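Local coordinates for phosphomethylpyrimidine kinase (Pyrococcus furiosus, PDB 2PB9), which probably phosphorylates hydroxymethylpyrimidine and its phosphate and, probably through this C-terminal ThiN domain, joins the pyrophosphate to hydroxyethylthiazole phosphate to make thiamine phosphate, at residues Ala79-Thr84 with Ala137-Gly142; Glu10-Ala15 with Asp49-Lys54. One frame throughout, in Å; residues are numbered along the deposited sequence.

Contact 1: Ala79-Thr84 with Ala137-Gly142; sequences ARAVLT and ATIPWG
Ile139 enters the contact with two branches and meets two neighbouring residues of helix 77-86. Its CD1 end comes up to the guanidinium of Arg80 at the edge, in the plane of the group. The nearest pair is Arg80 NH2 with Ile139 CD1, at 3.4 Å. Arg80 NE lies 3.7 Å from the same Ile139 CD1, so the methyl faces the edge between the two nitrogens. The interaction is van der Waals packing without a hydrogen bond. Bends at chi2 and chi3 carry the guanidinium toward Ile139, and the two side chains cross at about a right angle. Arg80 NE also makes a long, weak ion pair with Asp76.

With chi1 of Ile139 at -59°, CG1 sits beside the backbone nitrogen and carries CD1 to Arg80, while CG2 is anti to that nitrogen and turns to Ala81. It packs on the methyl there, with Ala81 CB 4.0 Å from Ile139 CG2.

One turn on, Thr84 meets Pro140. Thr84 OG1 sits 3.3 Å from Pro140 CB, and Thr84 CG2 rests 3.8 Å from Pro140 CA. The hydroxyl donates to the carbonyl of its own helix, Thr84 OG1 to Arg80 O, at 3.0 Å. Thr84 N reaches that oxygen from the opposite face of its plane. An alanine in place of Thr84 is likely to cost Arg80 O its second donor and open a gap beside Pro140.

The helix axes approach to 8.8 Å and cross at -41°. This is plain helix-helix packing in an alpha/beta domain: helix 77-86 rests on strands 35-38 and 50-53, with helix 138-149 along its flank.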
ATOM      1  N   ALA A  79      19.921  14.637   5.693  1.00 25.71           N
ATOM      2  CA  ALA A  79      20.701  15.118   6.834  1.00 24.98           C
ATOM      3  C   ALA A  79      20.326  14.368   8.100  1.00 24.58           C
ATOM      4  O   ALA A  79      21.191  14.000   8.899  1.00 24.70           O
ATOM      5  CB  ALA A  79      20.496  16.616   7.032  1.00 23.54           C
ATOM      6  N   ARG A  80      19.031  14.161   8.289  1.00 25.59           N
ATOM      7  CA  ARG A  80      18.544  13.435   9.454  1.00 27.30           C
ATOM      8  C   ARG A  80      19.075  12.011   9.401  1.00 25.58           C
ATOM      9  O   ARG A  80      19.447  11.441  10.418  1.00 27.22           O
ATOM     10  CB  ARG A  80      17.009  13.420   9.480  1.00 30.83           C
ATOM     11  CG  ARG A  80      16.370  14.634  10.163  1.00 37.94           C
ATOM     12  CD  ARG A  80      15.474  15.441   9.216  1.00 43.88           C
ATOM     13  NE  ARG A  80      14.346  14.663   8.701  1.00 49.91           N
ATOM     14  CZ  ARG A  80      13.081  14.811   9.090  1.00 52.66           C
ATOM     15  NH1 ARG A  80      12.761  15.723  10.008  1.00 53.40           N
ATOM     16  NH2 ARG A  80      12.131  14.039   8.565  1.00 53.85           N
ATOM     17  N   ALA A  81      19.111  11.444   8.204  1.00 24.83           N
ATOM     18  CA  ALA A  81      19.605  10.089   8.017  1.00 23.50           C
ATOM     19  C   ALA A  81      21.078   9.975   8.409  1.00 22.83           C
ATOM     20  O   ALA A  81      21.451   9.106   9.207  1.00 21.30           O
ATOM     21  CB  ALA A  81      19.425   9.679   6.563  1.00 25.59           C
ATOM     22  N   VAL A  82      21.909  10.850   7.843  1.00 21.84           N
ATOM     23  CA  VAL A  82      23.336  10.827   8.129  1.00 21.84           C
ATOM     24  C   VAL A  82      23.580  11.192   9.584  1.00 21.66           C
ATOM     25  O   VAL A  82      24.457  10.629  10.233  1.00 22.92           O
ATOM     26  CB  VAL A  82      24.136  11.793   7.194  1.00 20.71           C
ATOM     27  CG1 VAL A  82      24.250  13.176   7.804  1.00 23.26           C
ATOM     28  CG2 VAL A  82      25.511  11.246   6.947  1.00 20.91           C
ATOM     29  N   LEU A  83      22.782  12.117  10.097  1.00 22.25           N
ATOM     30  CA  LEU A  83      22.910  12.563  11.472  1.00 23.26           C
ATOM     31  C   LEU A  83      22.630  11.387  12.406  1.00 23.98           C
ATOM     32  O   LEU A  83      23.391  11.134  13.339  1.00 25.78           O
ATOM     33  CB  LEU A  83      21.939  13.731  11.723  1.00 23.79           C
ATOM     34  CG  LEU A  83      22.485  15.003  12.413  1.00 23.75           C
ATOM     35  CD1 LEU A  83      23.907  15.298  11.965  1.00 21.91           C
ATOM     36  CD2 LEU A  83      21.580  16.183  12.096  1.00 22.02           C
ATOM     37  N   THR A  84      21.550  10.658  12.135  1.00 23.91           N
ATOM     38  CA  THR A  84      21.166   9.495  12.935  1.00 24.35           C
ATOM     39  C   THR A  84      22.208   8.379  12.802  1.00 26.43           C
ATOM     40  O   THR A  84      22.537   7.679  13.770  1.00 27.37           O
ATOM     41  CB  THR A  84      19.783   8.959  12.483  1.00 24.60           C
ATOM     42  OG1 THR A  84      18.765   9.876  12.894  1.00 24.51           O
ATOM     43  CG2 THR A  84      19.499   7.575  13.066  1.00 23.25           C
ATOM     44  N   ALA A 137      10.133  11.088  12.983  1.00 39.70           N
ATOM     45  CA  ALA A 137      10.700   9.984  13.748  1.00 38.19           C
ATOM     46  C   ALA A 137      10.975   8.747  12.895  1.00 36.80           C
ATOM     47  O   ALA A 137      11.717   7.856  13.308  1.00 36.51           O
ATOM     48  CB  ALA A 137       9.767   9.628  14.895  1.00 37.61           C
ATOM     49  N   THR A 138      10.383   8.714  11.703  1.00 36.25           N
ATOM     50  CA  THR A 138      10.528   7.599  10.765  1.00 34.73           C
ATOM     51  C   THR A 138      11.905   7.426  10.125  1.00 34.03           C
ATOM     52  O   THR A 138      12.410   6.305  10.040  1.00 33.44           O
ATOM     53  CB  THR A 138       9.495   7.695   9.618  1.00 32.95           C
ATOM     54  OG1 THR A 138       8.190   7.397  10.124  1.00 31.93           O
ATOM     55  CG2 THR A 138       9.837   6.716   8.513  1.00 33.02           C
ATOM     56  N   ILE A 139      12.506   8.514   9.651  1.00 32.63           N
ATOM     57  CA  ILE A 139      13.814   8.383   9.030  1.00 32.16           C
ATOM     58  C   ILE A 139      14.800   7.817  10.047  1.00 31.25           C
ATOM     59  O   ILE A 139      15.507   6.846   9.764  1.00 29.26           O
ATOM     60  CB  ILE A 139      14.316   9.722   8.474  1.00 32.18           C
ATOM     61  CG1 ILE A 139      13.309  10.237   7.435  1.00 35.12           C
ATOM     62  CG2 ILE A 139      15.688   9.540   7.836  1.00 30.17           C
ATOM     63  CD1 ILE A 139      13.657  11.572   6.805  1.00 35.64           C
ATOM     64  N   PRO A 140      14.858   8.412  11.249  1.00 30.54           N
ATOM     65  CA  PRO A 140      15.795   7.872  12.239  1.00 29.81           C
ATOM     66  C   PRO A 140      15.451   6.425  12.593  1.00 29.27           C
ATOM     67  O   PRO A 140      16.345   5.592  12.741  1.00 30.93           O
ATOM     68  CB  PRO A 140      15.661   8.840  13.414  1.00 29.10           C
ATOM     69  CG  PRO A 140      14.307   9.464  13.214  1.00 31.30           C
ATOM     70  CD  PRO A 140      14.224   9.647  11.734  1.00 29.92           C
ATOM     71  N   TRP A 141      14.161   6.120  12.713  1.00 28.11           N
ATOM     72  CA  TRP A 141      13.735   4.757  13.012  1.00 26.47           C
ATOM     73  C   TRP A 141      14.312   3.794  11.974  1.00 28.03           C
ATOM     74  O   TRP A 141      14.866   2.739  12.310  1.00 30.18           O
ATOM     75  CB  TRP A 141      12.217   4.631  12.973  1.00 23.66           C
ATOM     76  CG  TRP A 141      11.776   3.204  13.118  1.00 24.83           C
ATOM     77  CD1 TRP A 141      11.607   2.516  14.285  1.00 24.18           C
ATOM     78  CD2 TRP A 141      11.506   2.266  12.059  1.00 23.68           C
ATOM     79  NE1 TRP A 141      11.251   1.216  14.021  1.00 23.80           N
ATOM     80  CE2 TRP A 141      11.181   1.035  12.666  1.00 23.19           C
ATOM     81  CE3 TRP A 141      11.510   2.351  10.659  1.00 24.69           C
ATOM     82  CZ2 TRP A 141      10.860  -0.110  11.922  1.00 24.49           C
ATOM     83  CZ3 TRP A 141      11.192   1.207   9.915  1.00 26.16           C
ATOM     84  CH2 TRP A 141      10.871  -0.007  10.553  1.00 25.11           C
ATOM     85  N   GLY A 142      14.162   4.157  10.706  1.00 26.45           N
ATOM     86  CA  GLY A 142      14.667   3.320   9.642  1.00 26.83           C
ATOM     87  C   GLY A 142      16.154   3.056   9.755  1.00 28.13           C
ATOM     88  O   GLY A 142      16.581   1.899   9.728  1.00 29.60           O
TER

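Contact 2: Glu10-Ala15 with Asp49-Lys54; sequences EELTNA and DVAGVK
Leu12 sets a methyl on one face of the flat Ala51-Gly52 peptide group, at its oxygen end. The methyl is CD2, and it is on the side of that plane from which Ala51 CB also rises. It stands above the plane, slightly beyond the oxygen: Leu12 CD2 is 3.3 Å from Ala51 O and 3.8 Å from Ala51 C. No ring takes part. At the edges of the strand the backbone is tied into the sheet, where Ala51 hydrogen bonds with Tyr37 and Gly52 with Glu71.

This is helix-on-sheet packing in an alpha/beta domain. Helix 5-21 packs on one face of the mixed sheet, at the end formed by strands 35-38, 50-53 and 70-72. Strand 50-53 runs between the other two. The contact is buried but small, with 102 Å² covered in all. More than half of that belongs to Leu12.

Leu12 reaches the strand by stretching out. Its CG is anti to the backbone nitrogen (chi1 180°), and CD2 continues the chain away from CA. The backbones stay well apart, with Leu12 CA 8.0 Å from Ala51 CA. The small side chain of Ala51 points toward the helix. Gly52 offers its backbone alone, and Leu12 CD2 is 4.3 Å from Gly52 N.

Neighbours widen the same layer. Leu12 also packs on Val70 of strand 70-72, while Ala15 of the same helix touches Phe35 and Pro176. Beyond the strand, Lys54 makes a cation-pi contact with Tyr60 of a second subunit, so the end of this segment lies at a subunit interface.

No hydrogen bond joins helix and strand here. The side-chain contact between them is apolar, made by Leu12 CD2 and Ala51 CB at 4.1 Å.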
ATOM      1  N   GLU A  10      34.061  22.828   0.461  1.00 34.36           N
ATOM      2  CA  GLU A  10      34.905  22.560  -0.697  1.00 34.63           C
ATOM      3  C   GLU A  10      34.848  21.129  -1.173  1.00 33.69           C
ATOM      4  O   GLU A  10      34.631  20.869  -2.353  1.00 31.33           O
ATOM      5  CB  GLU A  10      36.351  22.907  -0.379  1.00 37.69           C
ATOM      6  CG  GLU A  10      36.634  24.375  -0.457  1.00 42.89           C
ATOM      7  CD  GLU A  10      36.619  24.870  -1.889  1.00 46.79           C
ATOM      8  OE1 GLU A  10      37.595  24.568  -2.617  1.00 48.31           O
ATOM      9  OE2 GLU A  10      35.633  25.544  -2.283  1.00 47.01           O
ATOM     10  N   GLU A  11      35.057  20.199  -0.246  1.00 33.41           N
ATOM     11  CA  GLU A  11      35.046  18.785  -0.574  1.00 33.46           C
ATOM     12  C   GLU A  11      33.715  18.320  -1.162  1.00 32.66           C
ATOM     13  O   GLU A  11      33.688  17.513  -2.097  1.00 31.55           O
ATOM     14  CB  GLU A  11      35.410  17.963   0.667  1.00 34.61           C
ATOM     15  CG  GLU A  11      36.868  18.138   1.075  1.00 38.61           C
ATOM     16  CD  GLU A  11      37.408  17.010   1.951  1.00 40.61           C
ATOM     17  OE1 GLU A  11      38.653  16.912   2.060  1.00 43.37           O
ATOM     18  OE2 GLU A  11      36.610  16.232   2.530  1.00 40.07           O
ATOM     19  N   LEU A  12      32.615  18.836  -0.626  1.00 30.72           N
ATOM     20  CA  LEU A  12      31.308  18.456  -1.121  1.00 30.07           C
ATOM     21  C   LEU A  12      31.072  19.130  -2.467  1.00 31.27           C
ATOM     22  O   LEU A  12      30.665  18.488  -3.437  1.00 32.50           O
ATOM     23  CB  LEU A  12      30.216  18.847  -0.113  1.00 28.18           C
ATOM     24  CG  LEU A  12      28.767  18.515  -0.501  1.00 26.62           C
ATOM     25  CD1 LEU A  12      28.685  17.076  -0.979  1.00 25.47           C
ATOM     26  CD2 LEU A  12      27.837  18.748   0.677  1.00 24.05           C
ATOM     27  N   THR A  13      31.345  20.425  -2.531  1.00 31.17           N
ATOM     28  CA  THR A  13      31.153  21.157  -3.768  1.00 30.87           C
ATOM     29  C   THR A  13      31.930  20.502  -4.912  1.00 32.00           C
ATOM     30  O   THR A  13      31.493  20.537  -6.058  1.00 33.69           O
ATOM     31  CB  THR A  13      31.573  22.642  -3.604  1.00 29.99           C
ATOM     32  OG1 THR A  13      30.627  23.314  -2.761  1.00 29.50           O
ATOM     33  CG2 THR A  13      31.627  23.344  -4.942  1.00 26.88           C
ATOM     34  N   ASN A  14      33.076  19.898  -4.612  1.00 33.17           N
ATOM     35  CA  ASN A  14      33.854  19.242  -5.659  1.00 34.46           C
ATOM     36  C   ASN A  14      33.170  17.946  -6.061  1.00 34.31           C
ATOM     37  O   ASN A  14      32.956  17.688  -7.251  1.00 34.71           O
ATOM     38  CB  ASN A  14      35.278  18.912  -5.188  1.00 37.70           C
ATOM     39  CG  ASN A  14      36.140  20.150  -4.988  1.00 42.24           C
ATOM     40  OD1 ASN A  14      36.166  21.057  -5.829  1.00 44.46           O
ATOM     41  ND2 ASN A  14      36.869  20.185  -3.873  1.00 44.35           N
ATOM     42  N   ALA A  15      32.832  17.131  -5.065  1.00 32.46           N
ATOM     43  CA  ALA A  15      32.176  15.849  -5.309  1.00 31.82           C
ATOM     44  C   ALA A  15      30.934  16.044  -6.168  1.00 31.16           C
ATOM     45  O   ALA A  15      30.698  15.295  -7.110  1.00 31.20           O
ATOM     46  CB  ALA A  15      31.807  15.184  -3.981  1.00 31.65           C
ATOM     47  N   ASP A  49      23.492  21.850  10.665  1.00 32.40           N
ATOM     48  CA  ASP A  49      24.925  21.591  10.810  1.00 30.41           C
ATOM     49  C   ASP A  49      25.428  20.658   9.724  1.00 28.59           C
ATOM     50  O   ASP A  49      26.553  20.153   9.780  1.00 27.75           O
ATOM     51  CB  ASP A  49      25.206  20.976  12.184  1.00 31.04           C
ATOM     52  CG  ASP A  49      24.630  21.803  13.310  1.00 31.13           C
ATOM     53  OD1 ASP A  49      24.912  23.017  13.317  1.00 31.76           O
ATOM     54  OD2 ASP A  49      23.903  21.255  14.175  1.00 29.24           O
ATOM     55  N   VAL A  50      24.576  20.430   8.734  1.00 27.54           N
ATOM     56  CA  VAL A  50      24.921  19.549   7.634  1.00 26.77           C
ATOM     57  C   VAL A  50      24.813  20.310   6.320  1.00 25.73           C
ATOM     58  O   VAL A  50      23.846  21.033   6.096  1.00 24.64           O
ATOM     59  CB  VAL A  50      23.984  18.318   7.610  1.00 25.78           C
ATOM     60  CG1 VAL A  50      24.463  17.323   6.564  1.00 27.49           C
ATOM     61  CG2 VAL A  50      23.947  17.667   8.989  1.00 22.19           C
ATOM     62  N   ALA A  51      25.815  20.162   5.462  1.00 24.98           N
ATOM     63  CA  ALA A  51      25.806  20.851   4.177  1.00 26.12           C
ATOM     64  C   ALA A  51      25.208  19.954   3.089  1.00 26.76           C
ATOM     65  O   ALA A  51      25.544  18.778   2.983  1.00 26.49           O
ATOM     66  CB  ALA A  51      27.229  21.288   3.798  1.00 23.82           C
ATOM     67  N   GLY A  52      24.305  20.518   2.293  1.00 27.53           N
ATOM     68  CA  GLY A  52      23.672  19.761   1.230  1.00 27.89           C
ATOM     69  C   GLY A  52      23.481  20.630   0.003  1.00 28.57           C
ATOM     70  O   GLY A  52      23.804  21.824   0.022  1.00 29.56           O
ATOM     71  N   VAL A  53      22.961  20.043  -1.069  1.00 26.63           N
ATOM     72  CA  VAL A  53      22.745  20.799  -2.290  1.00 24.75           C
ATOM     73  C   VAL A  53      21.359  21.435  -2.259  1.00 25.79           C
ATOM     74  O   VAL A  53      20.340  20.743  -2.141  1.00 24.70           O
ATOM     75  CB  VAL A  53      22.874  19.897  -3.542  1.00 24.61           C
ATOM     76  CG1 VAL A  53      22.741  20.742  -4.805  1.00 23.87           C
ATOM     77  CG2 VAL A  53      24.219  19.175  -3.531  1.00 22.70           C
ATOM     78  N   LYS A  54      21.323  22.762  -2.349  1.00 25.73           N
ATOM     79  CA  LYS A  54      20.050  23.472  -2.325  1.00 24.96           C
ATOM     80  C   LYS A  54      19.285  23.232  -3.616  1.00 25.00           C
ATOM     81  O   LYS A  54      19.668  23.721  -4.675  1.00 27.03           O
ATOM     82  CB  LYS A  54      20.278  24.967  -2.133  1.00 23.99           C
ATOM     83  CG  LYS A  54      19.004  25.750  -2.077  1.00 23.52           C
ATOM     84  CD  LYS A  54      19.278  27.225  -1.914  1.00 24.47           C
ATOM     85  CE  LYS A  54      17.970  28.005  -1.902  1.00 25.21           C
ATOM     86  NZ  LYS A  54      18.216  29.463  -1.857  1.00 27.25           N
TER

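In the fold
Contact 2 closes before contact 1 opens, so the two come in series along the chain. Their centres lie about 19 Å apart, and both belong to the ThiN family region. Strand 50-53 connects them. Ala51 faces helix 5-21 in contact 2. The adjacent residue, Val50, turns to helix 77-86 of contact 1. There Val50 CG2 packs 3.8 Å from Leu83 CD1, and Val50 CB lies 3.9 Å from Ala79 CB. Successive residues of one strand thus serve helices on opposite faces of the mixed sheet. Contact 1 then carries the packing on to helix 138-149. The result is a layered alpha/beta domain with helices on both sides of the sheet.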